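Local coordinates for probable outer membrane protein (Pseudomonas aeruginosa, PDB 3DWO) that probably carries long-chain fatty acids or other hydrophobic compounds across the bacterial outer membrane, as a beta-barrel channel of the FadL family, at residues N198-N209 / K239-D250; M17-N25 / S289-N297. All blocks are in the same frame, centred on the assembly; numbering follows the deposited sequence.

Interaction 1: N198-N209 / K239-D250; sequences NSSALMRVKVDN and KLKGHYNLYDHD. With C8E ((hydroxyethyloxy)tri(ethyloxy)octane), chain D.
R204 meets N245 across two antiparallel strands of the barrel wall, and the main chains of the two are joined by a pair of N-H...O=C bonds. The same reciprocal pairing recurs at L202 with Y247, K206 with H243 and D208 with K241; of these bonds, Y247 N to L202 O is the shortest at 2.7 Å. Beyond the strand end, H249 N reaches S200 O only weakly, at 3.3 Å.

Among the polar side chains, R204 NE and NH2 both donate to N245 OD1, at 3.0 and 2.9 Å. The oxygen lies in the guanidinium plane; NE comes in on a lone pair of OD1, whereas NH2 is tilted from the amide plane, the two planes standing 74° apart. A bend at chi3 (-68°) brings the side of the guanidinium to the amide, and Y247 CB covers one of its faces. The two N-H groups on one side of a flat guanidinium suit a single amide oxygen, and the two hydrogen bonds together limit rotation of both groups. At the far end K241 NZ folds back onto K239 O, 2.8 Å away.

M203, V205, Y244 and L246 share the other face. M203 SD makes an oblique Met-aromatic contact with Y244, 4.8 Å from the ring centroid, and also touches L246 CD1. A detergent molecule lies along V205, its O15 3.3 Å from CG1. Further along, V207 CG2 packs tightly on L240 CB (3.3 Å), and G242 suits its place because a beta carbon there would collide with K206 O.

The pair belongs to the hairpin of strands 201-220 and 226-248. Strand 158-177 is hydrogen-bonded to the other edge of 201-209, strand 275-281 touches K239 and Y244, and helix 253-259 packs on A201, L246 and D248.

Interaction 2: M17-N25 / S289-N297; sequences MAGGSLFPN and SLDWVHQFN
D291 OD2 accepts a hydrogen bond from a water at 3.0 Å, and this water in turn accepts one from S21 N, also 3.0 Å away, so a single solvent molecule links the loop to the strand. The other carboxylate oxygen, OD1, is held by S305 on the next strand, which leaves each oxygen of this buried acid with a partner. G20 passes close to the carboxylate; a beta carbon there would collide with OD2, and its positive phi favours glycine as well. Two overlapping beta turns, type II from M17 to G20 and type II' from G19 to L22, fold this N-terminal segment compactly against the inward side of barrel strand 287-295. Glycine is likewise needed at G19, where the backbone angles and F23 forbid a side chain.

Apolar side chains make most of the remaining contact. L22 lays CD1 against D291 CB (3.5 Å) and its CB against V293 CG2 (3.6 Å). V293 has CG1 anti to the backbone N (chi1 173°), which sets that methyl over the centre of the F23 ring in a CH-pi contact, 4.2 Å from the centroid and 9° off the normal. A branched valine thus serves both neighbours, while R15 makes a cation-pi contact with the same ring.

Overall arrangement
From the N terminus the chain passes helix 10-14 and enters the loop 17-25, which finds its partner in strand 287-295 only after more than 260 residues; interaction 2 therefore closes a very long loop. Interaction 1 is nested within it, with a far shorter span: 198-209 begins strand 201-220, the chain turns back, and 239-250 ends strand 226-248. One contact joins neighbouring strands of the barrel wall, whereas the other ties the N-terminal segment to that wall. The centres of interaction 1 and interaction 2 are about 45 Å apart, on opposite sides of the chain's centre. The nearest atoms of interaction 1 and interaction 2 are about 23 Å apart. Strand 226-248 nevertheless links them, since it pairs with both 201-220 and 287-295.

Interaction 1: N198-N209 / K239-D250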
loop_
_atom_site.group_PDB
_atom_site.type_symbol
_atom_site.label_atom_id
_atom_site.label_comp_id
_atom_site.label_asym_id
_atom_site.label_seq_id
_atom_site.Cartn_x
_atom_site.Cartn_y
_atom_site.Cartn_z
ATOM N N ASN A 198 -23.921 8.018 -22.023
ATOM C CA ASN A 198 -24.330 9.233 -22.717
ATOM C C ASN A 198 -23.862 10.357 -21.813
ATOM O O ASN A 198 -23.206 11.292 -22.264
ATOM C CB ASN A 198 -25.842 9.289 -22.899
ATOM C CG ASN A 198 -26.301 8.477 -24.081
ATOM O OD1 ASN A 198 -25.988 7.294 -24.191
ATOM N ND2 ASN A 198 -27.041 9.105 -24.977
ATOM N N SER A 199 -24.198 10.260 -20.530
ATOM C CA SER A 199 -23.741 11.242 -19.564
ATOM C C SER A 199 -22.424 10.669 -19.033
ATOM O O SER A 199 -22.280 9.448 -18.904
ATOM C CB SER A 199 -24.748 11.395 -18.415
ATOM O OG SER A 199 -24.975 10.159 -17.757
ATOM N N SER A 200 -21.451 11.530 -18.768
ATOM C CA SER A 200 -20.170 11.074 -18.240
ATOM C C SER A 200 -19.347 12.232 -17.704
ATOM O O SER A 200 -19.196 13.279 -18.356
ATOM C CB SER A 200 -19.353 10.328 -19.302
ATOM O OG SER A 200 -18.774 11.226 -20.223
ATOM N N ALA A 201 -18.816 12.025 -16.508
ATOM C CA ALA A 201 -17.996 13.021 -15.847
ATOM C C ALA A 201 -16.962 12.278 -15.010
ATOM O O ALA A 201 -17.242 11.205 -14.466
ATOM C CB ALA A 201 -18.864 13.897 -14.962
ATOM N N LEU A 202 -15.760 12.834 -14.925
ATOM C CA LEU A 202 -14.714 12.211 -14.138
ATOM C C LEU A 202 -14.766 12.745 -12.715
ATOM O O LEU A 202 -14.572 13.945 -12.473
ATOM C CB LEU A 202 -13.340 12.500 -14.736
ATOM C CG LEU A 202 -12.176 11.816 -14.004
ATOM C CD1 LEU A 202 -12.206 10.323 -14.297
ATOM C CD2 LEU A 202 -10.851 12.417 -14.454
ATOM N N MET A 203 -15.063 11.850 -11.781
ATOM C CA MET A 203 -15.110 12.190 -10.368
ATOM C C MET A 203 -13.658 12.148 -9.890
ATOM O O MET A 203 -12.939 11.201 -10.193
ATOM C CB MET A 203 -15.941 11.149 -9.619
ATOM C CG MET A 203 -15.732 11.148 -8.127
ATOM S SD MET A 203 -16.343 12.648 -7.376
ATOM C CE MET A 203 -17.893 12.063 -6.705
ATOM N N ARG A 204 -13.227 13.174 -9.161
ATOM C CA ARG A 204 -11.853 13.250 -8.658
ATOM C C ARG A 204 -11.830 13.576 -7.171
ATOM O O ARG A 204 -12.418 14.563 -6.737
ATOM C CB ARG A 204 -11.060 14.323 -9.421
ATOM C CG ARG A 204 -10.936 14.039 -10.919
ATOM C CD ARG A 204 -10.057 15.061 -11.647
ATOM N NE ARG A 204 -10.659 16.391 -11.701
ATOM C CZ ARG A 204 -10.263 17.360 -12.526
ATOM N NH1 ARG A 204 -9.262 17.143 -13.374
ATOM N NH2 ARG A 204 -10.867 18.546 -12.509
ATOM N N VAL A 205 -11.138 12.750 -6.394
ATOM C CA VAL A 205 -11.048 12.961 -4.954
ATOM C C VAL A 205 -9.584 13.082 -4.547
ATOM O O VAL A 205 -8.774 12.196 -4.830
ATOM C CB VAL A 205 -11.698 11.784 -4.173
ATOM C CG1 VAL A 205 -11.785 12.123 -2.690
ATOM C CG2 VAL A 205 -13.076 11.484 -4.739
ATOM N N LYS A 206 -9.253 14.184 -3.884
ATOM C CA LYS A 206 -7.886 14.441 -3.436
ATOM C C LYS A 206 -7.936 14.749 -1.945
ATOM O O LYS A 206 -8.524 15.746 -1.528
ATOM C CB LYS A 206 -7.298 15.629 -4.203
ATOM C CG LYS A 206 -5.939 16.068 -3.703
ATOM C CD LYS A 206 -4.822 15.275 -4.346
ATOM C CE LYS A 206 -4.499 15.828 -5.730
ATOM N NZ LYS A 206 -3.944 17.218 -5.656
ATOM N N VAL A 207 -7.314 13.893 -1.144
ATOM C CA VAL A 207 -7.331 14.061 0.301
ATOM C C VAL A 207 -5.970 13.789 0.919
ATOM O O VAL A 207 -5.133 13.111 0.324
ATOM C CB VAL A 207 -8.384 13.125 0.935
ATOM C CG1 VAL A 207 -9.791 13.554 0.492
ATOM C CG2 VAL A 207 -8.131 11.673 0.497
ATOM N N ASP A 208 -5.765 14.318 2.123
ATOM C CA ASP A 208 -4.500 14.175 2.834
ATOM C C ASP A 208 -4.756 14.202 4.338
ATOM O O ASP A 208 -5.802 14.670 4.786
ATOM C CB ASP A 208 -3.571 15.345 2.488
ATOM C CG ASP A 208 -3.349 15.497 0.991
ATOM O OD1 ASP A 208 -2.463 14.802 0.447
ATOM O OD2 ASP A 208 -4.061 16.308 0.351
ATOM N N ASN A 209 -3.792 13.710 5.109
ATOM C CA ASN A 209 -3.907 13.714 6.561
ATOM C C ASN A 209 -2.599 13.383 7.265
ATOM O O ASN A 209 -1.784 12.604 6.770
ATOM C CB ASN A 209 -4.974 12.725 7.045
ATOM C CG ASN A 209 -5.200 12.813 8.549
ATOM O OD1 ASN A 209 -5.572 13.866 9.060
ATOM N ND2 ASN A 209 -4.966 11.713 9.264
ATOM N N LYS A 239 -8.121 9.818 9.078
ATOM C CA LYS A 239 -9.241 10.387 8.342
ATOM C C LYS A 239 -8.700 11.396 7.339
ATOM O O LYS A 239 -8.275 12.490 7.715
ATOM C CB LYS A 239 -10.209 11.079 9.301
ATOM C CG LYS A 239 -11.390 11.761 8.629
ATOM C CD LYS A 239 -12.353 12.290 9.687
ATOM C CE LYS A 239 -13.539 13.013 9.077
ATOM N NZ LYS A 239 -14.462 13.504 10.145
ATOM N N LEU A 240 -8.707 11.017 6.065
ATOM C CA LEU A 240 -8.211 11.881 5.003
ATOM C C LEU A 240 -9.210 13.000 4.722
ATOM O O LEU A 240 -10.425 12.780 4.699
ATOM C CB LEU A 240 -7.963 11.055 3.734
ATOM C CG LEU A 240 -6.704 10.178 3.659
ATOM C CD1 LEU A 240 -6.404 9.519 4.988
ATOM C CD2 LEU A 240 -6.897 9.129 2.571
ATOM N N LYS A 241 -8.687 14.202 4.514
ATOM C CA LYS A 241 -9.525 15.355 4.248
ATOM C C LYS A 241 -9.013 16.104 3.034
ATOM O O LYS A 241 -7.808 16.170 2.795
ATOM C CB LYS A 241 -9.541 16.279 5.468
ATOM C CG LYS A 241 -9.963 15.570 6.749
ATOM C CD LYS A 241 -9.883 16.490 7.947
ATOM C CE LYS A 241 -9.770 15.688 9.232
ATOM N NZ LYS A 241 -8.543 14.826 9.252
ATOM N N GLY A 242 -9.945 16.673 2.280
ATOM C CA GLY A 242 -9.598 17.405 1.078
ATOM C C GLY A 242 -10.841 17.850 0.316
ATOM O O GLY A 242 -11.744 18.457 0.895
ATOM N N HIS A 243 -10.894 17.533 -0.975
ATOM C CA HIS A 243 -12.016 17.936 -1.824
ATOM C C HIS A 243 -12.291 16.910 -2.910
ATOM O O HIS A 243 -11.506 15.988 -3.125
ATOM C CB HIS A 243 -11.692 19.263 -2.528
ATOM C CG HIS A 243 -11.167 20.324 -1.614
ATOM N ND1 HIS A 243 -11.988 21.215 -0.955
ATOM C CD2 HIS A 243 -9.905 20.600 -1.202
ATOM C CE1 HIS A 243 -11.256 21.991 -0.175
ATOM N NE2 HIS A 243 -9.990 21.638 -0.306
ATOM N N TYR A 244 -13.413 17.091 -3.600
ATOM C CA TYR A 244 -13.775 16.237 -4.725
ATOM C C TYR A 244 -14.384 17.196 -5.729
ATOM O O TYR A 244 -14.947 18.222 -5.356
ATOM C CB TYR A 244 -14.798 15.147 -4.332
ATOM C CG TYR A 244 -16.251 15.592 -4.277
ATOM C CD1 TYR A 244 -16.972 15.863 -5.444
ATOM C CD2 TYR A 244 -16.909 15.739 -3.053
ATOM C CE1 TYR A 244 -18.311 16.269 -5.391
ATOM C CE2 TYR A 244 -18.250 16.146 -2.986
ATOM C CZ TYR A 244 -18.942 16.407 -4.155
ATOM O OH TYR A 244 -20.260 16.802 -4.092
ATOM N N ASN A 245 -14.246 16.877 -7.007
ATOM C CA ASN A 245 -14.817 17.703 -8.048
ATOM C C ASN A 245 -15.136 16.770 -9.200
ATOM O O ASN A 245 -14.568 15.678 -9.302
ATOM C CB ASN A 245 -13.839 18.810 -8.479
ATOM C CG ASN A 245 -12.711 18.300 -9.348
ATOM O OD1 ASN A 245 -12.901 18.024 -10.529
ATOM N ND2 ASN A 245 -11.528 18.176 -8.768
ATOM N N LEU A 246 -16.076 17.180 -10.040
ATOM C CA LEU A 246 -16.462 16.371 -11.175
ATOM C C LEU A 246 -16.055 17.115 -12.429
ATOM O O LEU A 246 -16.424 18.272 -12.609
ATOM C CB LEU A 246 -17.978 16.150 -11.188
ATOM C CG LEU A 246 -18.636 15.375 -10.046
ATOM C CD1 LEU A 246 -18.280 15.996 -8.712
ATOM C CD2 LEU A 246 -20.140 15.396 -10.238
ATOM N N TYR A 247 -15.275 16.459 -13.279
ATOM C CA TYR A 247 -14.865 17.068 -14.531
ATOM C C TYR A 247 -15.767 16.495 -15.610
ATOM O O TYR A 247 -15.509 15.410 -16.131
ATOM C CB TYR A 247 -13.401 16.750 -14.852
ATOM C CG TYR A 247 -13.069 16.957 -16.315
ATOM C CD1 TYR A 247 -13.505 18.096 -16.995
ATOM C CD2 TYR A 247 -12.375 15.988 -17.036
ATOM C CE1 TYR A 247 -13.268 18.263 -18.363
ATOM C CE2 TYR A 247 -12.130 16.143 -18.403
ATOM C CZ TYR A 247 -12.584 17.282 -19.060
ATOM O OH TYR A 247 -12.392 17.420 -20.418
ATOM N N ASP A 248 -16.829 17.224 -15.938
ATOM C CA ASP A 248 -17.776 16.771 -16.952
ATOM C C ASP A 248 -17.298 16.998 -18.383
ATOM O O ASP A 248 -16.714 18.032 -18.696
ATOM C CB ASP A 248 -19.125 17.470 -16.764
ATOM C CG ASP A 248 -19.019 18.986 -16.869
ATOM O OD1 ASP A 248 -19.789 19.584 -17.648
ATOM O OD2 ASP A 248 -18.169 19.577 -16.168
ATOM N N HIS A 249 -17.550 16.014 -19.241
ATOM C CA HIS A 249 -17.204 16.070 -20.664
ATOM C C HIS A 249 -18.406 15.372 -21.272
ATOM O O HIS A 249 -18.314 14.374 -22.003
ATOM C CB HIS A 249 -15.890 15.327 -20.934
ATOM C CG HIS A 249 -15.751 14.036 -20.190
ATOM N ND1 HIS A 249 -15.909 12.805 -20.796
ATOM C CD2 HIS A 249 -15.429 13.780 -18.898
ATOM C CE1 HIS A 249 -15.686 11.850 -19.912
ATOM N NE2 HIS A 249 -15.393 12.413 -18.753
ATOM N N ASP A 250 -19.542 15.970 -20.936
ATOM C CA ASP A 250 -20.886 15.513 -21.251
ATOM C C ASP A 250 -21.699 16.390 -22.192
ATOM O O ASP A 250 -22.821 16.035 -22.554
ATOM C CB ASP A 250 -21.651 15.450 -19.928
ATOM C CG ASP A 250 -22.190 14.107 -19.652
ATOM O OD1 ASP A 250 -22.648 13.883 -18.517
ATOM O OD2 ASP A 250 -22.156 13.278 -20.583
HETATM C C1 C8E D . -9.308 -3.926 -3.728
HETATM C C2 C8E D . -9.382 -2.486 -3.949
HETATM C C3 C8E D . -9.294 -1.664 -2.749
HETATM C C4 C8E D . -9.286 -0.278 -3.182
HETATM C C5 C8E D . -8.708 0.559 -2.100
HETATM C C6 C8E D . -8.258 1.830 -2.636
HETATM C C7 C8E D . -8.264 2.630 -1.423
HETATM C C8 C8E D . -7.086 3.529 -1.426
HETATM O O9 C8E D . -7.079 4.929 -1.186
HETATM C C10 C8E D . -7.825 5.773 -2.042
HETATM C C11 C8E D . -7.619 7.161 -1.522
HETATM O O12 C8E D . -8.701 7.545 -0.657
HETATM C C13 C8E D . -9.564 8.614 -1.151
HETATM C C14 C8E D . -10.781 8.448 -2.115
HETATM O O15 C8E D . -12.162 8.913 -2.025
HETATM C C16 C8E D . -13.019 7.948 -1.380
HETATM C C17 C8E D . -13.690 6.942 -2.335
HETATM O O18 C8E D . -13.779 7.140 -3.762
HETATM C C19 C8E D . -14.986 7.836 -4.174
HETATM C C20 C8E D . -16.009 7.245 -5.214
HETATM O O21 C8E D . -15.876 7.595 -6.600
HETATM O O HOH W 1 -19.185 12.305 -23.380
HETATM O O HOH W 2 -6.111 17.784 0.680
HETATM O O HOH W 3 -6.938 11.301 11.807
#

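Interaction 2: M17-N25 / S289-N297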
loop_
_atom_site.group_PDB
_atom_site.type_symbol
_atom_site.label_atom_id
_atom_site.label_comp_id
_atom_site.label_asym_id
_atom_site.label_seq_id
_atom_site.Cartn_x
_atom_site.Cartn_y
_atom_site.Cartn_z
ATOM N N MET A 17 13.079 -9.859 3.581
ATOM C CA MET A 17 12.651 -9.417 4.909
ATOM C C MET A 17 12.672 -10.505 5.990
ATOM O O MET A 17 12.144 -10.302 7.083
ATOM C CB MET A 17 11.239 -8.819 4.836
ATOM C CG MET A 17 11.145 -7.441 4.183
ATOM S SD MET A 17 11.498 -7.412 2.411
ATOM C CE MET A 17 9.976 -8.085 1.757
ATOM N N ALA A 18 13.276 -11.654 5.695
ATOM C CA ALA A 18 13.332 -12.744 6.669
ATOM C C ALA A 18 14.161 -12.354 7.888
ATOM O O ALA A 18 15.266 -11.836 7.760
ATOM C CB ALA A 18 13.911 -13.999 6.020
ATOM N N GLY A 19 13.620 -12.606 9.075
ATOM C CA GLY A 19 14.330 -12.268 10.294
ATOM C C GLY A 19 14.037 -10.854 10.753
ATOM O O GLY A 19 14.501 -10.427 11.811
ATOM N N GLY A 20 13.262 -10.121 9.959
ATOM C CA GLY A 20 12.927 -8.761 10.328
ATOM C C GLY A 20 14.174 -7.924 10.528
ATOM O O GLY A 20 15.064 -7.904 9.672
ATOM N N SER A 21 14.249 -7.236 11.664
ATOM C CA SER A 21 15.398 -6.394 11.955
ATOM C C SER A 21 16.253 -6.963 13.088
ATOM O O SER A 21 16.969 -6.219 13.765
ATOM C CB SER A 21 14.923 -4.983 12.314
ATOM O OG SER A 21 13.999 -5.020 13.389
ATOM N N LEU A 22 16.194 -8.281 13.277
ATOM C CA LEU A 22 16.950 -8.931 14.340
ATOM C C LEU A 22 18.395 -9.307 14.009
ATOM O O LEU A 22 19.123 -9.779 14.883
ATOM C CB LEU A 22 16.192 -10.164 14.844
ATOM C CG LEU A 22 14.863 -9.867 15.551
ATOM C CD1 LEU A 22 14.270 -11.145 16.119
ATOM C CD2 LEU A 22 15.091 -8.858 16.666
ATOM N N PHE A 23 18.817 -9.113 12.762
ATOM C CA PHE A 23 20.198 -9.413 12.393
ATOM C C PHE A 23 21.092 -8.390 13.092
ATOM O O PHE A 23 20.686 -7.251 13.318
ATOM C CB PHE A 23 20.386 -9.335 10.875
ATOM C CG PHE A 23 20.040 -10.611 10.152
ATOM C CD1 PHE A 23 21.017 -11.572 9.904
ATOM C CD2 PHE A 23 18.735 -10.865 9.741
ATOM C CE1 PHE A 23 20.699 -12.767 9.258
ATOM C CE2 PHE A 23 18.407 -12.055 9.097
ATOM C CZ PHE A 23 19.392 -13.009 8.856
ATOM N N PRO A 24 22.321 -8.790 13.451
ATOM C CA PRO A 24 23.295 -7.931 14.136
ATOM C C PRO A 24 23.439 -6.488 13.641
ATOM O O PRO A 24 23.724 -6.239 12.472
ATOM C CB PRO A 24 24.594 -8.720 14.000
ATOM C CG PRO A 24 24.114 -10.131 14.128
ATOM C CD PRO A 24 22.875 -10.142 13.241
ATOM N N ASN A 25 23.246 -5.545 14.561
ATOM C CA ASN A 25 23.375 -4.118 14.282
ATOM C C ASN A 25 22.633 -3.620 13.042
ATOM O O ASN A 25 23.220 -2.980 12.170
ATOM C CB ASN A 25 24.858 -3.747 14.173
ATOM C CG ASN A 25 25.635 -4.089 15.433
ATOM O OD1 ASN A 25 25.274 -3.672 16.535
ATOM N ND2 ASN A 25 26.709 -4.848 15.274
ATOM N N SER A 289 4.491 -8.965 14.107
ATOM C CA SER A 289 5.435 -9.863 13.460
ATOM C C SER A 289 6.302 -10.604 14.466
ATOM O O SER A 289 6.725 -10.047 15.480
ATOM C CB SER A 289 6.317 -9.085 12.477
ATOM O OG SER A 289 6.885 -7.944 13.093
ATOM N N LEU A 290 6.542 -11.876 14.177
ATOM C CA LEU A 290 7.361 -12.723 15.026
ATOM C C LEU A 290 8.632 -13.000 14.224
ATOM O O LEU A 290 8.559 -13.519 13.114
ATOM C CB LEU A 290 6.616 -14.028 15.324
ATOM C CG LEU A 290 7.034 -14.884 16.526
ATOM C CD1 LEU A 290 8.479 -15.347 16.368
ATOM C CD2 LEU A 290 6.866 -14.077 17.806
ATOM N N ASP A 291 9.790 -12.639 14.774
ATOM C CA ASP A 291 11.056 -12.858 14.080
ATOM C C ASP A 291 12.022 -13.763 14.843
ATOM O O ASP A 291 12.096 -13.730 16.074
ATOM C CB ASP A 291 11.738 -11.521 13.794
ATOM C CG ASP A 291 10.858 -10.577 13.004
ATOM O OD1 ASP A 291 10.443 -10.944 11.882
ATOM O OD2 ASP A 291 10.580 -9.467 13.503
ATOM N N TRP A 292 12.771 -14.560 14.090
ATOM C CA TRP A 292 13.738 -15.485 14.657
ATOM C C TRP A 292 14.998 -15.539 13.807
ATOM O O TRP A 292 14.946 -15.809 12.610
ATOM C CB TRP A 292 13.124 -16.884 14.767
ATOM C CG TRP A 292 14.075 -17.937 15.266
ATOM C CD1 TRP A 292 14.985 -17.810 16.279
ATOM C CD2 TRP A 292 14.178 -19.290 14.804
ATOM N NE1 TRP A 292 15.646 -19.001 16.477
ATOM C CE2 TRP A 292 15.171 -19.925 15.585
ATOM C CE3 TRP A 292 13.528 -20.028 13.804
ATOM C CZ2 TRP A 292 15.531 -21.267 15.399
ATOM C CZ3 TRP A 292 13.886 -21.364 13.617
ATOM C CH2 TRP A 292 14.881 -21.967 14.414
ATOM N N VAL A 293 16.134 -15.269 14.435
ATOM C CA VAL A 293 17.408 -15.303 13.738
ATOM C C VAL A 293 18.347 -16.273 14.444
ATOM O O VAL A 293 18.639 -16.128 15.633
ATOM C CB VAL A 293 18.054 -13.902 13.686
ATOM C CG1 VAL A 293 19.453 -13.989 13.099
ATOM C CG2 VAL A 293 17.196 -12.974 12.836
ATOM N N HIS A 294 18.799 -17.280 13.708
ATOM C CA HIS A 294 19.710 -18.270 14.256
ATOM C C HIS A 294 21.051 -18.212 13.543
ATOM O O HIS A 294 21.120 -18.280 12.316
ATOM C CB HIS A 294 19.125 -19.677 14.120
ATOM C CG HIS A 294 20.060 -20.758 14.567
ATOM N ND1 HIS A 294 21.248 -21.026 13.924
ATOM C CD2 HIS A 294 19.997 -21.617 15.612
ATOM C CE1 HIS A 294 21.879 -22.001 14.553
ATOM N NE2 HIS A 294 21.141 -22.378 15.581
ATOM N N GLN A 295 22.117 -18.084 14.321
ATOM C CA GLN A 295 23.457 -18.033 13.767
ATOM C C GLN A 295 24.043 -19.441 13.824
ATOM O O GLN A 295 24.319 -19.962 14.905
ATOM C CB GLN A 295 24.302 -17.054 14.577
ATOM C CG GLN A 295 23.658 -15.679 14.678
ATOM C CD GLN A 295 24.317 -14.785 15.708
ATOM O OE1 GLN A 295 24.378 -15.122 16.894
ATOM N NE2 GLN A 295 24.808 -13.632 15.262
ATOM N N PHE A 296 24.206 -20.060 12.657
ATOM C CA PHE A 296 24.751 -21.415 12.562
ATOM C C PHE A 296 26.252 -21.449 12.810
ATOM O O PHE A 296 26.761 -22.356 13.466
ATOM C CB PHE A 296 24.435 -22.004 11.190
ATOM C CG PHE A 296 23.002 -22.397 11.028
ATOM C CD1 PHE A 296 22.566 -23.653 11.433
ATOM C CD2 PHE A 296 22.075 -21.497 10.512
ATOM C CE1 PHE A 296 21.225 -24.011 11.327
ATOM C CE2 PHE A 296 20.730 -21.844 10.402
ATOM C CZ PHE A 296 20.304 -23.104 10.810
ATOM N N ASN A 297 26.953 -20.456 12.279
ATOM C CA ASN A 297 28.391 -20.350 12.455
ATOM C C ASN A 297 28.815 -18.902 12.251
ATOM O O ASN A 297 27.969 -18.015 12.119
ATOM C CB ASN A 297 29.123 -21.265 11.474
ATOM C CG ASN A 297 28.740 -21.000 10.041
ATOM O OD1 ASN A 297 28.841 -19.874 9.560
ATOM N ND2 ASN A 297 28.300 -22.043 9.345
HETATM O O HOH W 4 11.741 -6.717 13.240
#